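Local coordinates for putative curved DNA-binding protein (Chaetomium thermophilum var. thermophilum DSM 1495, PDB 4IPA) that probably acts in ribosome biogenesis as an Arx1 protein with the methionine aminopeptidase (peptidase M24) fold, and may bind DNA, at residues A[274-288]-A[317-331]. Numbering follows the deposited sequence.
Sequences HRRTNNTYALKRPTS and SGVIECVRGGVFRQY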
ATOM      1  N   HIS A 274      11.572  -0.893  -7.611  1.00 15.34           N
ATOM      2  CA  HIS A 274      12.809  -0.712  -6.846  1.00 16.37           C
ATOM      3  C   HIS A 274      12.778   0.627  -6.100  1.00 15.53           C
ATOM      4  O   HIS A 274      11.895   1.446  -6.315  1.00 15.78           O
ATOM      5  CB  HIS A 274      14.046  -0.684  -7.774  1.00 16.93           C
ATOM      6  CG  HIS A 274      14.190  -1.882  -8.664  1.00 17.14           C
ATOM      7  ND1 HIS A 274      15.247  -2.765  -8.553  1.00 15.59           N
ATOM      8  CD2 HIS A 274      13.445  -2.309  -9.709  1.00 12.18           C
ATOM      9  CE1 HIS A 274      15.129  -3.703  -9.478  1.00 14.72           C
ATOM     10  NE2 HIS A 274      14.043  -3.458 -10.185  1.00 16.89           N
ATOM     11  N   ARG A 275      13.759   0.851  -5.233  1.00 16.89           N
ATOM     12  CA  ARG A 275      13.980   2.175  -4.657  1.00 18.67           C
ATOM     13  C   ARG A 275      15.438   2.341  -4.243  1.00 18.70           C
ATOM     14  O   ARG A 275      16.103   1.374  -3.874  1.00 16.00           O
ATOM     15  CB  ARG A 275      13.044   2.438  -3.467  1.00 16.54           C
ATOM     16  CG  ARG A 275      13.515   1.873  -2.146  1.00 19.31           C
ATOM     17  CD  ARG A 275      12.616   2.363  -1.016  1.00 20.72           C
ATOM     18  NE  ARG A 275      13.019   1.811   0.270  1.00 28.00           N
ATOM     19  CZ  ARG A 275      13.926   2.366   1.075  1.00 30.97           C
ATOM     20  NH1 ARG A 275      14.533   3.497   0.733  1.00 27.66           N
ATOM     21  NH2 ARG A 275      14.233   1.785   2.223  1.00 28.14           N
ATOM     22  N   ARG A 276      15.929   3.574  -4.317  1.00 20.97           N
ATOM     23  CA  ARG A 276      17.272   3.892  -3.840  1.00 22.04           C
ATOM     24  C   ARG A 276      17.352   3.739  -2.338  1.00 21.00           C
ATOM     25  O   ARG A 276      16.435   4.156  -1.644  1.00 25.34           O
ATOM     26  CB  ARG A 276      17.621   5.335  -4.181  1.00 26.48           C
ATOM     27  CG  ARG A 276      18.687   5.486  -5.228  1.00 30.90           C
ATOM     28  CD  ARG A 276      18.951   6.956  -5.526  1.00 26.17           C
ATOM     29  NE  ARG A 276      19.897   7.510  -4.573  1.00 33.33           N
ATOM     30  CZ  ARG A 276      19.592   8.403  -3.642  1.00 36.01           C
ATOM     31  NH1 ARG A 276      18.354   8.876  -3.542  1.00 27.29           N
ATOM     32  NH2 ARG A 276      20.538   8.830  -2.819  1.00 35.45           N
ATOM     33  N   THR A 277      18.433   3.137  -1.840  1.00 24.88           N
ATOM     34  CA  THR A 277      18.725   3.116  -0.401  1.00 26.75           C
ATOM     35  C   THR A 277      19.809   4.134  -0.067  1.00 31.17           C
ATOM     36  O   THR A 277      20.359   4.787  -0.956  1.00 28.82           O
ATOM     37  CB  THR A 277      19.244   1.747   0.079  1.00 27.52           C
ATOM     38  OG1 THR A 277      20.540   1.502  -0.482  1.00 29.14           O
ATOM     39  CG2 THR A 277      18.291   0.618  -0.312  1.00 27.07           C
ATOM     40  N   ASN A 278      20.143   4.245   1.212  1.00 37.22           N
ATOM     41  CA  ASN A 278      21.195   5.175   1.628  1.00 40.59           C
ATOM     42  C   ASN A 278      22.606   4.562   1.718  1.00 35.56           C
ATOM     43  O   ASN A 278      23.549   5.236   2.133  1.00 40.10           O
ATOM     44  CB  ASN A 278      20.813   5.913   2.924  1.00 39.32           C
ATOM     45  CG  ASN A 278      19.759   7.000   2.693  1.00 44.77           C
ATOM     46  OD1 ASN A 278      18.695   6.996   3.317  1.00 50.97           O
ATOM     47  ND2 ASN A 278      20.053   7.933   1.793  1.00 41.26           N
ATOM     48  N   ASN A 279      22.753   3.302   1.310  1.00 34.01           N
ATOM     49  CA  ASN A 279      24.074   2.669   1.220  1.00 31.85           C
ATOM     50  C   ASN A 279      25.040   3.410   0.287  1.00 31.60           C
ATOM     51  O   ASN A 279      24.634   3.977  -0.725  1.00 27.16           O
ATOM     52  CB  ASN A 279      23.959   1.207   0.785  1.00 30.94           C
ATOM     53  CG  ASN A 279      23.330   0.327   1.850  1.00 42.74           C
ATOM     54  OD1 ASN A 279      23.398   0.626   3.045  1.00 40.11           O
ATOM     55  ND2 ASN A 279      22.716  -0.774   1.417  1.00 43.75           N
ATOM     56  N   THR A 280      26.325   3.383   0.629  1.00 31.19           N
ATOM     57  CA  THR A 280      27.328   4.169  -0.092  1.00 35.32           C
ATOM     58  C   THR A 280      28.191   3.380  -1.079  1.00 34.42           C
ATOM     59  O   THR A 280      29.135   3.939  -1.646  1.00 33.41           O
ATOM     60  CB  THR A 280      28.270   4.893   0.877  1.00 33.02           C
ATOM     61  OG1 THR A 280      28.797   3.947   1.820  1.00 31.52           O
ATOM     62  CG2 THR A 280      27.513   5.997   1.614  1.00 36.49           C
ATOM     63  N   TYR A 281      27.875   2.102  -1.277  1.00 23.40           N
ATOM     64  CA  TYR A 281      28.618   1.257  -2.210  1.00 26.16           C
ATOM     65  C   TYR A 281      29.010   2.025  -3.473  1.00 24.88           C
ATOM     66  O   TYR A 281      28.192   2.727  -4.063  1.00 26.68           O
ATOM     67  CB  TYR A 281      27.789   0.017  -2.567  1.00 26.28           C
ATOM     68  CG  TYR A 281      28.445  -0.908  -3.567  1.00 23.23           C
ATOM     69  CD1 TYR A 281      29.449  -1.780  -3.179  1.00 27.55           C
ATOM     70  CD2 TYR A 281      28.042  -0.927  -4.896  1.00 24.61           C
ATOM     71  CE1 TYR A 281      30.058  -2.647  -4.101  1.00 30.57           C
ATOM     72  CE2 TYR A 281      28.639  -1.790  -5.826  1.00 26.92           C
ATOM     73  CZ  TYR A 281      29.648  -2.641  -5.418  1.00 28.60           C
ATOM     74  OH  TYR A 281      30.239  -3.490  -6.324  1.00 38.26           O
ATOM     75  N   ALA A 282      30.265   1.910  -3.886  1.00 26.32           N
ATOM     76  CA  ALA A 282      30.707   2.602  -5.092  1.00 29.23           C
ATOM     77  C   ALA A 282      30.468   1.752  -6.343  1.00 27.54           C
ATOM     78  O   ALA A 282      31.010   0.655  -6.471  1.00 28.08           O
ATOM     79  CB  ALA A 282      32.155   2.994  -4.983  1.00 26.50           C
ATOM     80  N   LEU A 283      29.641   2.259  -7.253  1.00 27.21           N
ATOM     81  CA  LEU A 283      29.340   1.541  -8.489  1.00 31.86           C
ATOM     82  C   LEU A 283      30.512   1.611  -9.462  1.00 31.38           C
ATOM     83  O   LEU A 283      31.087   2.676  -9.668  1.00 29.52           O
ATOM     84  CB  LEU A 283      28.070   2.097  -9.130  1.00 26.68           C
ATOM     85  CG  LEU A 283      26.822   1.941  -8.253  1.00 28.23           C
ATOM     86  CD1 LEU A 283      25.693   2.818  -8.766  1.00 24.64           C
ATOM     87  CD2 LEU A 283      26.399   0.463  -8.159  1.00 21.33           C
ATOM     88  N   LYS A 284      30.865   0.470 -10.045  1.00 27.98           N
ATOM     89  CA  LYS A 284      31.981   0.409 -10.983  1.00 29.81           C
ATOM     90  C   LYS A 284      31.539   0.605 -12.428  1.00 35.56           C
ATOM     91  O   LYS A 284      32.276   1.160 -13.245  1.00 38.86           O
ATOM     92  CB  LYS A 284      32.734  -0.918 -10.830  1.00 34.47           C
ATOM     93  CG  LYS A 284      33.393  -1.072  -9.459  1.00 37.31           C
ATOM     94  CD  LYS A 284      34.227  -2.340  -9.361  1.00 44.07           C
ATOM     95  CE  LYS A 284      35.053  -2.343  -8.079  1.00 46.37           C
ATOM     96  NZ  LYS A 284      35.924  -3.552  -7.955  1.00 47.44           N
ATOM     97  N   ARG A 285      30.323   0.173 -12.732  1.00 29.93           N
ATOM     98  CA  ARG A 285      29.840   0.177 -14.106  1.00 32.04           C
ATOM     99  C   ARG A 285      29.173   1.493 -14.474  1.00 31.14           C
ATOM    100  O   ARG A 285      28.329   2.004 -13.734  1.00 34.31           O
ATOM    101  CB  ARG A 285      28.912  -1.022 -14.334  1.00 29.45           C
ATOM    102  CG  ARG A 285      29.635  -2.330 -14.039  1.00 29.05           C
ATOM    103  CD  ARG A 285      28.735  -3.543 -14.090  1.00 27.14           C
ATOM    104  NE  ARG A 285      28.080  -3.722 -15.383  1.00 32.53           N
ATOM    105  CZ  ARG A 285      28.653  -4.284 -16.452  1.00 39.58           C
ATOM    106  NH1 ARG A 285      29.914  -4.711 -16.404  1.00 35.76           N
ATOM    107  NH2 ARG A 285      27.963  -4.413 -17.579  1.00 31.71           N
ATOM    108  N   PRO A 286      29.559   2.051 -15.625  1.00 31.61           N
ATOM    109  CA  PRO A 286      29.080   3.377 -16.013  1.00 31.32           C
ATOM    110  C   PRO A 286      27.569   3.425 -16.195  1.00 25.97           C
ATOM    111  O   PRO A 286      26.975   4.438 -15.863  1.00 26.87           O
ATOM    112  CB  PRO A 286      29.809   3.645 -17.340  1.00 35.05           C
ATOM    113  CG  PRO A 286      30.211   2.295 -17.841  1.00 31.48           C
ATOM    114  CD  PRO A 286      30.485   1.478 -16.618  1.00 32.73           C
ATOM    115  N   THR A 287      26.948   2.371 -16.710  1.00 25.17           N
ATOM    116  CA  THR A 287      25.497   2.407 -16.838  1.00 26.12           C
ATOM    117  C   THR A 287      24.813   2.303 -15.473  1.00 24.43           C
ATOM    118  O   THR A 287      23.714   2.816 -15.283  1.00 24.60           O
ATOM    119  CB  THR A 287      24.951   1.359 -17.802  1.00 25.30           C
ATOM    120  OG1 THR A 287      25.599   1.498 -19.074  1.00 27.42           O
ATOM    121  CG2 THR A 287      23.452   1.564 -17.986  1.00 24.03           C
ATOM    122  N   SER A 288      25.478   1.660 -14.521  1.00 22.04           N
ATOM    123  CA  SER A 288      24.991   1.649 -13.152  1.00 24.85           C
ATOM    124  C   SER A 288      24.959   3.061 -12.574  1.00 24.26           C
ATOM    125  O   SER A 288      23.936   3.495 -12.039  1.00 22.44           O
ATOM    126  CB  SER A 288      25.840   0.715 -12.285  1.00 23.50           C
ATOM    127  OG  SER A 288      25.683  -0.618 -12.739  1.00 28.12           O
ATOM    128  N   SER A 317      20.555  -2.954 -17.701  1.00 23.85           N
ATOM    129  CA  SER A 317      21.990  -3.112 -17.536  1.00 25.15           C
ATOM    130  C   SER A 317      22.461  -2.573 -16.190  1.00 19.43           C
ATOM    131  O   SER A 317      23.131  -3.266 -15.439  1.00 18.46           O
ATOM    132  CB  SER A 317      22.714  -2.403 -18.683  1.00 24.10           C
ATOM    133  OG  SER A 317      24.100  -2.328 -18.437  1.00 25.27           O
ATOM    134  N   GLY A 318      22.114  -1.326 -15.899  1.00 19.93           N
ATOM    135  CA  GLY A 318      22.571  -0.682 -14.684  1.00 21.46           C
ATOM    136  C   GLY A 318      21.932  -1.199 -13.402  1.00 20.56           C
ATOM    137  O   GLY A 318      22.561  -1.185 -12.343  1.00 21.67           O
ATOM    138  N   VAL A 319      20.689  -1.668 -13.483  1.00 19.36           N
ATOM    139  CA  VAL A 319      20.005  -2.114 -12.275  1.00 22.46           C
ATOM    140  C   VAL A 319      20.737  -3.270 -11.590  1.00 23.10           C
ATOM    141  O   VAL A 319      20.739  -3.375 -10.360  1.00 20.60           O
ATOM    142  CB  VAL A 319      18.531  -2.496 -12.518  1.00 19.63           C
ATOM    143  CG1 VAL A 319      18.427  -3.826 -13.277  1.00 18.95           C
ATOM    144  CG2 VAL A 319      17.811  -2.587 -11.184  1.00 15.90           C
ATOM    145  N   ILE A 320      21.364  -4.123 -12.391  1.00 23.38           N
ATOM    146  CA  ILE A 320      22.044  -5.300 -11.867  1.00 21.82           C
ATOM    147  C   ILE A 320      23.052  -4.957 -10.763  1.00 24.39           C
ATOM    148  O   ILE A 320      22.906  -5.418  -9.625  1.00 20.13           O
ATOM    149  CB  ILE A 320      22.737  -6.087 -12.991  1.00 24.95           C
ATOM    150  CG1 ILE A 320      21.695  -6.521 -14.030  1.00 24.82           C
ATOM    151  CG2 ILE A 320      23.534  -7.266 -12.408  1.00 22.55           C
ATOM    152  CD1 ILE A 320      22.263  -7.268 -15.241  1.00 25.88           C
ATOM    153  N   GLU A 321      24.058  -4.142 -11.086  1.00 19.36           N
ATOM    154  CA  GLU A 321      25.045  -3.769 -10.077  1.00 20.36           C
ATOM    155  C   GLU A 321      24.437  -2.961  -8.928  1.00 22.59           C
ATOM    156  O   GLU A 321      24.866  -3.062  -7.778  1.00 22.78           O
ATOM    157  CB  GLU A 321      26.208  -2.987 -10.686  1.00 24.72           C
ATOM    158  CG  GLU A 321      27.368  -2.841  -9.701  1.00 26.03           C
ATOM    159  CD  GLU A 321      28.481  -1.936 -10.192  1.00 28.73           C
ATOM    160  OE1 GLU A 321      28.252  -1.131 -11.123  1.00 24.86           O
ATOM    161  OE2 GLU A 321      29.595  -2.047  -9.634  1.00 34.72           O
ATOM    162  N   CYS A 322      23.443  -2.144  -9.238  1.00 22.30           N
ATOM    163  CA  CYS A 322      22.826  -1.320  -8.213  1.00 20.56           C
ATOM    164  C   CYS A 322      22.167  -2.193  -7.135  1.00 19.85           C
ATOM    165  O   CYS A 322      22.233  -1.877  -5.948  1.00 19.04           O
ATOM    166  CB  CYS A 322      21.815  -0.339  -8.833  1.00 22.77           C
ATOM    167  SG  CYS A 322      22.543   1.067  -9.768  1.00 25.62           S
ATOM    168  N   VAL A 323      21.541  -3.292  -7.558  1.00 18.09           N
ATOM    169  CA  VAL A 323      20.884  -4.210  -6.633  1.00 18.17           C
ATOM    170  C   VAL A 323      21.922  -5.072  -5.917  1.00 22.24           C
ATOM    171  O   VAL A 323      21.870  -5.248  -4.696  1.00 19.62           O
ATOM    172  CB  VAL A 323      19.884  -5.136  -7.368  1.00 25.38           C
ATOM    173  CG1 VAL A 323      19.365  -6.261  -6.428  1.00 19.65           C
ATOM    174  CG2 VAL A 323      18.739  -4.319  -7.956  1.00 19.34           C
ATOM    175  N   ARG A 324      22.858  -5.614  -6.689  1.00 19.06           N
ATOM    176  CA  ARG A 324      23.886  -6.449  -6.117  1.00 24.42           C
ATOM    177  C   ARG A 324      24.622  -5.644  -5.048  1.00 25.99           C
ATOM    178  O   ARG A 324      24.918  -6.154  -3.975  1.00 29.87           O
ATOM    179  CB  ARG A 324      24.847  -6.965  -7.193  1.00 23.50           C
ATOM    180  CG  ARG A 324      25.832  -8.005  -6.668  1.00 31.34           C
ATOM    181  CD  ARG A 324      25.143  -9.323  -6.238  1.00 28.75           C
ATOM    182  NE  ARG A 324      24.516 -10.025  -7.364  1.00 30.20           N
ATOM    183  CZ  ARG A 324      25.174 -10.754  -8.269  1.00 35.18           C
ATOM    184  NH1 ARG A 324      26.495 -10.892  -8.201  1.00 27.13           N
ATOM    185  NH2 ARG A 324      24.506 -11.349  -9.256  1.00 38.96           N
ATOM    186  N   GLY A 325      24.858  -4.368  -5.324  1.00 20.43           N
ATOM    187  CA  GLY A 325      25.614  -3.522  -4.420  1.00 20.11           C
ATOM    188  C   GLY A 325      24.828  -2.994  -3.240  1.00 23.05           C
ATOM    189  O   GLY A 325      25.393  -2.390  -2.328  1.00 26.14           O
ATOM    190  N   GLY A 326      23.519  -3.207  -3.251  1.00 21.17           N
ATOM    191  CA  GLY A 326      22.678  -2.715  -2.176  1.00 20.42           C
ATOM    192  C   GLY A 326      22.286  -1.240  -2.184  1.00 24.81           C
ATOM    193  O   GLY A 326      21.778  -0.740  -1.180  1.00 25.89           O
ATOM    194  N   VAL A 327      22.499  -0.540  -3.297  1.00 22.42           N
ATOM    195  CA  VAL A 327      22.108   0.871  -3.391  1.00 22.71           C
ATOM    196  C   VAL A 327      20.694   1.016  -3.940  1.00 23.76           C
ATOM    197  O   VAL A 327      20.053   2.032  -3.709  1.00 24.69           O
ATOM    198  CB  VAL A 327      23.093   1.727  -4.245  1.00 22.51           C
ATOM    199  CG1 VAL A 327      24.511   1.641  -3.694  1.00 23.57           C
ATOM    200  CG2 VAL A 327      23.070   1.270  -5.698  1.00 22.01           C
ATOM    201  N   PHE A 328      20.230   0.022  -4.699  1.00 18.67           N
ATOM    202  CA  PHE A 328      18.806  -0.111  -4.983  1.00 19.85           C
ATOM    203  C   PHE A 328      18.294  -1.287  -4.159  1.00 20.78           C
ATOM    204  O   PHE A 328      18.967  -2.306  -4.047  1.00 18.77           O
ATOM    205  CB  PHE A 328      18.533  -0.442  -6.452  1.00 23.20           C
ATOM    206  CG  PHE A 328      18.708   0.712  -7.407  1.00 20.07           C
ATOM    207  CD1 PHE A 328      19.267   1.912  -7.006  1.00 21.65           C
ATOM    208  CD2 PHE A 328      18.299   0.576  -8.725  1.00 20.54           C
ATOM    209  CE1 PHE A 328      19.416   2.952  -7.904  1.00 21.29           C
ATOM    210  CE2 PHE A 328      18.451   1.604  -9.636  1.00 19.34           C
ATOM    211  CZ  PHE A 328      19.010   2.796  -9.226  1.00 22.98           C
ATOM    212  N   ARG A 329      17.122  -1.133  -3.562  1.00 19.37           N
ATOM    213  CA  ARG A 329      16.384  -2.267  -3.059  1.00 20.74           C
ATOM    214  C   ARG A 329      15.499  -2.789  -4.197  1.00 19.14           C
ATOM    215  O   ARG A 329      14.866  -2.023  -4.914  1.00 18.83           O
ATOM    216  CB  ARG A 329      15.517  -1.866  -1.862  1.00 21.13           C
ATOM    217  CG  ARG A 329      14.700  -3.033  -1.284  1.00 28.38           C
ATOM    218  CD  ARG A 329      13.865  -2.615  -0.075  1.00 33.57           C
ATOM    219  NE  ARG A 329      14.703  -2.063   0.982  1.00 36.64           N
ATOM    220  CZ  ARG A 329      15.361  -2.802   1.859  1.00 37.82           C
ATOM    221  NH1 ARG A 329      15.270  -4.124   1.795  1.00 48.51           N
ATOM    222  NH2 ARG A 329      16.108  -2.226   2.791  1.00 36.83           N
ATOM    223  N   GLN A 330      15.452  -4.093  -4.366  1.00 19.17           N
ATOM    224  CA  GLN A 330      14.602  -4.668  -5.391  1.00 20.89           C
ATOM    225  C   GLN A 330      13.436  -5.335  -4.684  1.00 19.51           C
ATOM    226  O   GLN A 330      13.635  -6.032  -3.700  1.00 16.99           O
ATOM    227  CB  GLN A 330      15.399  -5.680  -6.221  1.00 18.02           C
ATOM    228  CG  GLN A 330      14.595  -6.611  -7.102  1.00 22.94           C
ATOM    229  CD  GLN A 330      15.437  -7.810  -7.549  1.00 24.15           C
ATOM    230  OE1 GLN A 330      15.834  -7.907  -8.698  1.00 30.19           O
ATOM    231  NE2 GLN A 330      15.722  -8.713  -6.624  1.00 30.39           N
ATOM    232  N   TYR A 331      12.227  -5.096  -5.176  1.00 16.36           N
ATOM    233  CA  TYR A 331      11.040  -5.778  -4.661  1.00 19.64           C
ATOM    234  C   TYR A 331      10.704  -6.921  -5.581  1.00 17.95           C
ATOM    235  O   TYR A 331      10.141  -6.724  -6.662  1.00 19.52           O
ATOM    236  CB  TYR A 331       9.852  -4.815  -4.554  1.00 17.02           C
ATOM    237  CG  TYR A 331      10.123  -3.702  -3.583  1.00 18.13           C
ATOM    238  CD1 TYR A 331       9.874  -3.869  -2.219  1.00 19.68           C
ATOM    239  CD2 TYR A 331      10.679  -2.500  -4.013  1.00 13.86           C
ATOM    240  CE1 TYR A 331      10.145  -2.854  -1.314  1.00 19.43           C
ATOM    241  CE2 TYR A 331      10.945  -1.478  -3.121  1.00 19.95           C
ATOM    242  CZ  TYR A 331      10.681  -1.657  -1.774  1.00 24.80           C
ATOM    243  OH  TYR A 331      10.956  -0.636  -0.896  1.00 24.04           O
TER
HETATM  244  O   HOH W   1      25.732  -1.826 -16.449  1.00 22.59           O
HETATM  245  O   HOH W   2      25.114  -4.933 -16.811  1.00 29.87           O
HETATM  246  O   HOH W   3      24.998  -2.849 -13.731  1.00 26.65           O
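E321 reaches from helix 312-324 to the start of helix 286-299, its chain extended with CG anti to the backbone N (chi1 -168°), and its carboxylate spans two successive amides. K284 N meets OE2 of E321 at 2.8 Å on the syn side, 24° out of the carboxylate plane, while R285 N, at the N-cap position, donates to the syn lone pair of E321 OE1 at 2.9 Å. L283 runs counter to the glutamate chain, CD2 against its CG and CD, and sends CD1 to the sulfur of C322. The Y281 ring, nearly perpendicular to the carboxylate, lays one face over G325 CA, a CH-pi contact 3.9 Å from the ring centroid. At the Schellman turn, G326 O takes T277 OG1 on a lone pair at 2.7 Å and N279 ND2 from above the carbonyl plane. Beyond it, middle strand 273-276 and edge strand 328-330 of a three-stranded sheet pair antiparallel. H274 CE1 meets V319 CG2 at 3.4 Å; its buried ND1 has no partner. NH2 of R275 lies 4.1 Å from NE of R329; E226 salt-bridges R275, pairs weakly with R329 and hydrogen-bonds Y331 OH. Amides and helix N-terminus should thus stabilise the E321 carboxylate, and E226 should offset the paired arginines.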